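Local coordinates for carboxynorspermidine decarboxylase (PDB 3N29), which probably decarboxylates carboxynorspermidine to the polyamine norspermidine with the help of pyridoxal-5'-phosphate, as a member of the beta/alpha-barrel-fold basic amino acid decarboxylases, at residues A70-A75 and V266-G271; L199-L204 and V233-G238. One frame throughout, in Å; residues are numbered along the deposited sequence.

Contact 1 (A70-A75 and V266-G271). With PLP (pyridoxal-5'-phosphate), chain C.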
loop_
_atom_site.group_PDB
_atom_site.type_symbol
_atom_site.label_atom_id
_atom_site.label_comp_id
_atom_site.label_asym_id
_atom_site.label_seq_id
_atom_site.Cartn_x
_atom_site.Cartn_y
_atom_site.Cartn_z
ATOM N N ALA A 70 27.404 16.460 -15.185
ATOM C CA ALA A 70 26.795 15.228 -14.599
ATOM C C ALA A 70 25.723 14.748 -15.523
ATOM O O ALA A 70 25.060 15.590 -16.174
ATOM C CB ALA A 70 26.148 15.521 -13.264
ATOM N N LYS A 71 25.483 13.434 -15.534
ATOM C CA LYS A 71 24.396 12.850 -16.330
ATOM C C LYS A 71 23.197 12.562 -15.381
ATOM O O LYS A 71 23.383 11.920 -14.357
ATOM C CB LYS A 71 24.883 11.584 -16.977
ATOM C CG LYS A 71 25.852 11.804 -18.161
ATOM C CD LYS A 71 26.469 10.537 -18.643
ATOM C CE LYS A 71 25.622 9.746 -19.577
ATOM N NZ LYS A 71 26.056 8.324 -19.936
ATOM N N VAL A 72 22.010 13.067 -15.703
ATOM C CA VAL A 72 20.877 12.959 -14.768
ATOM C C VAL A 72 19.954 11.838 -15.212
ATOM O O VAL A 72 19.591 11.705 -16.420
ATOM C CB VAL A 72 20.184 14.325 -14.582
ATOM C CG1 VAL A 72 19.039 14.307 -13.529
ATOM C CG2 VAL A 72 21.136 15.328 -14.235
ATOM N N LEU A 73 19.570 10.983 -14.267
ATOM C CA LEU A 73 18.679 9.866 -14.503
ATOM C C LEU A 73 17.380 10.007 -13.693
ATOM O O LEU A 73 17.395 10.612 -12.630
ATOM C CB LEU A 73 19.332 8.527 -14.106
ATOM C CG LEU A 73 20.750 8.234 -14.664
ATOM C CD1 LEU A 73 21.434 7.072 -13.947
ATOM C CD2 LEU A 73 20.695 7.895 -16.128
ATOM N N LEU A 74 16.287 9.456 -14.222
ATOM C CA LEU A 74 15.014 9.409 -13.475
ATOM C C LEU A 74 15.092 8.132 -12.626
ATOM O O LEU A 74 15.158 7.031 -13.168
ATOM C CB LEU A 74 13.825 9.296 -14.421
ATOM C CG LEU A 74 12.441 8.813 -13.839
ATOM C CD1 LEU A 74 12.059 9.789 -12.763
ATOM C CD2 LEU A 74 11.388 8.643 -15.025
ATOM N N ALA A 75 14.979 8.276 -11.310
ATOM C CA ALA A 75 14.787 7.091 -10.422
ATOM C C ALA A 75 13.289 6.660 -10.430
ATOM O O ALA A 75 12.457 7.355 -9.905
ATOM C CB ALA A 75 15.210 7.453 -8.947
ATOM N N VAL A 266 30.029 11.843 -13.328
ATOM C CA VAL A 266 29.130 11.806 -12.182
ATOM C C VAL A 266 27.730 11.572 -12.728
ATOM O O VAL A 266 27.364 12.113 -13.774
ATOM C CB VAL A 266 29.118 13.173 -11.428
ATOM C CG1 VAL A 266 28.029 13.172 -10.399
ATOM C CG2 VAL A 266 30.484 13.437 -10.720
ATOM N N TYR A 267 26.961 10.769 -12.016
ATOM C CA TYR A 267 25.546 10.517 -12.285
ATOM C C TYR A 267 24.715 10.972 -11.115
ATOM O O TYR A 267 25.130 10.846 -9.934
ATOM C CB TYR A 267 25.303 9.019 -12.516
ATOM C CG TYR A 267 25.850 8.543 -13.807
ATOM C CD1 TYR A 267 25.038 8.477 -14.933
ATOM C CD2 TYR A 267 27.195 8.186 -13.931
ATOM C CE1 TYR A 267 25.509 8.046 -16.129
ATOM C CE2 TYR A 267 27.701 7.783 -15.163
ATOM C CZ TYR A 267 26.846 7.723 -16.247
ATOM O OH TYR A 267 27.275 7.317 -17.477
ATOM N N LEU A 268 23.538 11.544 -11.403
ATOM C CA LEU A 268 22.564 11.865 -10.340
ATOM C C LEU A 268 21.269 11.129 -10.664
ATOM O O LEU A 268 20.956 10.953 -11.840
ATOM C CB LEU A 268 22.285 13.350 -10.237
ATOM C CG LEU A 268 23.382 14.384 -9.972
ATOM C CD1 LEU A 268 22.864 15.770 -10.174
ATOM C CD2 LEU A 268 23.939 14.292 -8.558
ATOM N N GLU A 269 20.495 10.735 -9.652
ATOM C CA GLU A 269 19.358 9.923 -9.963
ATOM C C GLU A 269 18.193 10.324 -9.074
ATOM O O GLU A 269 17.667 9.501 -8.262
ATOM C CB GLU A 269 19.706 8.430 -9.998
ATOM C CG GLU A 269 20.461 7.953 -8.859
ATOM C CD GLU A 269 20.771 6.418 -8.837
ATOM O OE1 GLU A 269 20.666 5.902 -7.730
ATOM O OE2 GLU A 269 21.042 5.759 -9.888
ATOM N N PRO A 270 17.706 11.547 -9.293
ATOM C CA PRO A 270 16.510 11.984 -8.640
ATOM C C PRO A 270 15.248 11.231 -9.093
ATOM O O PRO A 270 15.106 10.873 -10.277
ATOM C CB PRO A 270 16.415 13.403 -9.092
ATOM C CG PRO A 270 16.964 13.426 -10.415
ATOM C CD PRO A 270 18.162 12.565 -10.260
ATOM N N GLY A 271 14.364 10.995 -8.139
ATOM C CA GLY A 271 13.003 10.561 -8.457
ATOM C C GLY A 271 11.971 11.664 -8.125
ATOM O O GLY A 271 11.331 12.269 -9.013
HETATM N N1 PLP C . 18.543 6.017 -6.120
HETATM C C2 PLP C . 18.315 5.027 -5.206
HETATM C C2A PLP C . 19.297 3.891 -5.065
HETATM C C3 PLP C . 17.111 5.080 -4.438
HETATM O O3 PLP C . 16.846 4.073 -3.508
HETATM C C4 PLP C . 16.193 6.134 -4.610
HETATM C C4A PLP C . 14.897 6.144 -3.811
HETATM C C5 PLP C . 16.484 7.164 -5.518
HETATM C C6 PLP C . 17.680 7.067 -6.262
HETATM C C5A PLP C . 15.544 8.327 -5.737
HETATM O O4P PLP C . 15.240 8.984 -4.533
HETATM P P PLP C . 14.356 10.289 -4.489
HETATM O O1P PLP C . 13.059 9.954 -5.200
HETATM O O2P PLP C . 15.114 11.396 -5.261
HETATM O O3P PLP C . 14.228 10.707 -3.095
#
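The seam where the first and last strands of the beta/alpha barrel meet, 71-75 beside 265-268, closes the cylinder and ends at the cofactor. The parallel ladder runs from Lys-71 N to Val-266 O, from Leu-268 N to Lys-71 O and from Leu-73 N to Leu-268 O (2.8 Å). Past the strand 265-268, Ala-75 N still reaches Pro-270 O at 2.8 Å, now from above the carbonyl plane. Lys-71 and Tyr-267 point the same way inside the barrel; a bend at chi3 (82°) carries the amino group round to the phenol, NZ to OH 2.9 Å, and NZ also forms a salt bridge with Glu-113. Glu-269, its chain extended beyond CG, sets OE1 2.7 Å from PLP N1, where a carboxylate would favour a protonated pyridine, while OE2 takes a hydrogen bond from Thr-96. Gly-271 N gives PLP O2P a nearly straight bond (3.0 Å, 178°), and a glycine leaves room for the phosphate. The small Ala-75 lets its CB lie 3.3 Å from PLP C5A. On the outer face Val-72 CG1 lies 3.8 Å from Pro-270 CD. Strand 94-97 continues the sheet beyond 71-75, strand 232-234 beyond 265-268, and helix 248-262 packs on Val-266 and Leu-268.

Contact 2 (L199-L204 and V233-G238). With PLP (pyridoxal-5'-phosphate), chain C.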
loop_
_atom_site.group_PDB
_atom_site.type_symbol
_atom_site.label_atom_id
_atom_site.label_comp_id
_atom_site.label_asym_id
_atom_site.label_seq_id
_atom_site.Cartn_x
_atom_site.Cartn_y
_atom_site.Cartn_z
ATOM N N LEU A 199 31.460 3.647 -8.444
ATOM C CA LEU A 199 30.928 3.612 -7.082
ATOM C C LEU A 199 29.643 4.385 -6.991
ATOM O O LEU A 199 29.444 5.413 -7.721
ATOM C CB LEU A 199 31.958 4.187 -6.125
ATOM C CG LEU A 199 33.262 3.406 -5.945
ATOM C CD1 LEU A 199 34.205 4.246 -5.098
ATOM C CD2 LEU A 199 33.057 1.936 -5.329
ATOM N N HIS A 200 28.760 3.907 -6.120
ATOM C CA HIS A 200 27.430 4.446 -5.995
ATOM C C HIS A 200 27.121 4.710 -4.525
ATOM O O HIS A 200 27.461 3.898 -3.683
ATOM C CB HIS A 200 26.446 3.415 -6.562
ATOM C CG HIS A 200 25.013 3.797 -6.424
ATOM N ND1 HIS A 200 24.306 3.575 -5.261
ATOM C CD2 HIS A 200 24.125 4.291 -7.319
ATOM C CE1 HIS A 200 23.058 3.994 -5.424
ATOM N NE2 HIS A 200 22.905 4.408 -6.673
ATOM N N PHE A 201 26.544 5.854 -4.202
ATOM C CA PHE A 201 25.852 6.033 -2.916
ATOM C C PHE A 201 24.438 6.596 -3.097
ATOM O O PHE A 201 24.149 7.271 -4.092
ATOM C CB PHE A 201 26.647 6.819 -1.858
ATOM C CG PHE A 201 26.869 8.268 -2.182
ATOM C CD1 PHE A 201 25.905 9.230 -1.862
ATOM C CD2 PHE A 201 28.041 8.659 -2.824
ATOM C CE1 PHE A 201 26.085 10.570 -2.226
ATOM C CE2 PHE A 201 28.281 9.988 -3.184
ATOM C CZ PHE A 201 27.304 10.963 -2.877
ATOM N N HIS A 202 23.592 6.326 -2.101
ATOM C CA HIS A 202 22.321 6.996 -1.945
ATOM C C HIS A 202 22.063 7.181 -0.472
ATOM O O HIS A 202 21.884 6.220 0.288
ATOM C CB HIS A 202 21.171 6.285 -2.719
ATOM C CG HIS A 202 19.809 6.843 -2.435
ATOM N ND1 HIS A 202 19.308 7.959 -3.067
ATOM C CD2 HIS A 202 18.832 6.422 -1.581
ATOM C CE1 HIS A 202 18.093 8.215 -2.608
ATOM N NE2 HIS A 202 17.776 7.292 -1.704
ATOM N N ALA A 203 22.076 8.435 -0.065
ATOM C CA ALA A 203 22.201 8.809 1.317
ATOM C C ALA A 203 21.275 9.956 1.722
ATOM O O ALA A 203 21.392 10.456 2.837
ATOM C CB ALA A 203 23.678 9.189 1.598
ATOM N N LEU A 204 20.360 10.383 0.845
ATOM C CA LEU A 204 19.542 11.557 1.101
ATOM C C LEU A 204 18.056 11.329 0.824
ATOM O O LEU A 204 17.685 10.535 -0.072
ATOM C CB LEU A 204 20.012 12.762 0.252
ATOM C CG LEU A 204 21.471 13.228 0.467
ATOM C CD1 LEU A 204 21.833 14.313 -0.538
ATOM C CD2 LEU A 204 21.679 13.723 1.899
ATOM N N VAL A 233 30.999 7.822 -10.842
ATOM C CA VAL A 233 30.437 7.798 -9.534
ATOM C C VAL A 233 28.987 8.286 -9.629
ATOM O O VAL A 233 28.705 9.250 -10.335
ATOM C CB VAL A 233 31.285 8.696 -8.610
ATOM C CG1 VAL A 233 30.649 8.819 -7.193
ATOM C CG2 VAL A 233 32.674 8.099 -8.419
ATOM N N ASN A 234 28.077 7.636 -8.903
ATOM C CA ASN A 234 26.656 7.937 -8.894
ATOM C C ASN A 234 26.275 8.419 -7.484
ATOM O O ASN A 234 26.485 7.683 -6.497
ATOM C CB ASN A 234 25.924 6.654 -9.265
ATOM C CG ASN A 234 24.438 6.862 -9.523
ATOM O OD1 ASN A 234 23.765 7.565 -8.779
ATOM N ND2 ASN A 234 23.927 6.231 -10.547
ATOM N N PHE A 235 25.790 9.650 -7.378
ATOM C CA PHE A 235 25.530 10.301 -6.078
ATOM C C PHE A 235 24.077 10.037 -5.622
ATOM O O PHE A 235 23.557 10.696 -4.713
ATOM C CB PHE A 235 25.590 11.808 -6.252
ATOM C CG PHE A 235 26.971 12.368 -6.507
ATOM C CD1 PHE A 235 28.094 11.554 -6.525
ATOM C CD2 PHE A 235 27.111 13.738 -6.630
ATOM C CE1 PHE A 235 29.341 12.092 -6.737
ATOM C CE2 PHE A 235 28.376 14.292 -6.832
ATOM C CZ PHE A 235 29.479 13.451 -6.874
ATOM N N GLY A 236 23.428 9.141 -6.311
ATOM C CA GLY A 236 22.069 8.697 -5.932
ATOM C C GLY A 236 21.028 9.812 -5.996
ATOM O O GLY A 236 21.151 10.776 -6.783
ATOM N N GLY A 237 19.952 9.630 -5.238
ATOM C CA GLY A 237 18.849 10.541 -5.329
ATOM C C GLY A 237 18.696 11.296 -4.034
ATOM O O GLY A 237 19.628 11.376 -3.234
ATOM N N GLY A 238 17.487 11.807 -3.792
ATOM C CA GLY A 238 17.218 12.602 -2.624
ATOM C C GLY A 238 17.526 14.076 -2.672
ATOM O O GLY A 238 17.394 14.756 -1.666
HETATM N N1 PLP C . 18.543 6.017 -6.120
HETATM C C2 PLP C . 18.315 5.027 -5.206
HETATM C C2A PLP C . 19.297 3.891 -5.065
HETATM C C3 PLP C . 17.111 5.080 -4.438
HETATM O O3 PLP C . 16.846 4.073 -3.508
HETATM C C4 PLP C . 16.193 6.134 -4.610
HETATM C C4A PLP C . 14.897 6.144 -3.811
HETATM C C5 PLP C . 16.484 7.164 -5.518
HETATM C C6 PLP C . 17.680 7.067 -6.262
HETATM C C5A PLP C . 15.544 8.327 -5.737
HETATM O O4P PLP C . 15.240 8.984 -4.533
HETATM P P PLP C . 14.356 10.289 -4.489
HETATM O O1P PLP C . 13.059 9.954 -5.200
HETATM O O2P PLP C . 15.114 11.396 -5.261
HETATM O O3P PLP C . 14.228 10.707 -3.095
HETATM O O HOH W 1 22.087 10.525 -2.352
#
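Residues 199-204 and 233-238 run alongside each other, 14° apart end to end, and pair as parallel strands at Leu-199 with Val-233 and His-200 with Asn-234; Asn-234 N bonds to Leu-199 O, and Phe-201 N to Asn-234 O (2.9 Å). His-200 and Asn-234 lie side by side inside the barrel, CD2 of the His-200 imidazole 3.4 Å from CG of the Asn-234 amide and the two planes 52° apart. Both have CG anti to the backbone N, which lets both polar ends reach the carboxylate of Glu-269: His-200 NE2 and Asn-234 ND2 each bond to it. Asn-234 OD1 turns back to take Gly-236 N at 2.9 Å, an Asx turn that directs the chain into the glycine loop. On the outer side, facing helix 209-223, Phe-235 CA sits over a face of the Phe-201 ring, 3.9 Å from its centroid, a CH-pi contact; the two phenyl rings are nearly parallel but slid apart, with little overlap. His-202 lays one face over the pyridine ring, CE1 3.5 Å from PLP C4, while Gly-237 N, close to the imidazole plane, donates to His-202 ND1 at 2.8 Å and fixes the ring's rotation. A water joins Ala-203 N to Phe-235 O and Gly-237 O. The three glycines suit a loop packed close against Phe-201 O, the cofactor and Leu-204 O, and Gly-236 and Gly-238 have positive phi. Gly-238 N bonds to PLP O2P at 2.8 Å. With ND1 accepting the Gly-237 N-H, the imidazole face over the pyridine ring and the Gly-238 N-H on O2P would together help to orient the cofactor.

Contacts 1 and 2 belong to one barrel wall, their centres 9 Å apart, because strands 232-234 and 265-268 are neighbours: Tyr-267 N meets Val-233 O at 2.9 Å in a probable hydrogen bond. Outside the barrel, Leu-268 CD2 packs 3.8 Å from Phe-235 CD2. Inside, with His-200 NE2 2.9 Å from Glu-269 OE1, contact 2 probably helps to position the carboxylate which contact 1 offers to the pyridine nitrogen. At the other end of the cofactor, one phosphate oxygen receives a backbone N-H from each contact, while Glu-272 and Tyr-378 add further hydrogen bonds to PLP. The side chain of His-202 is about 5 Å from the bound norspermidine.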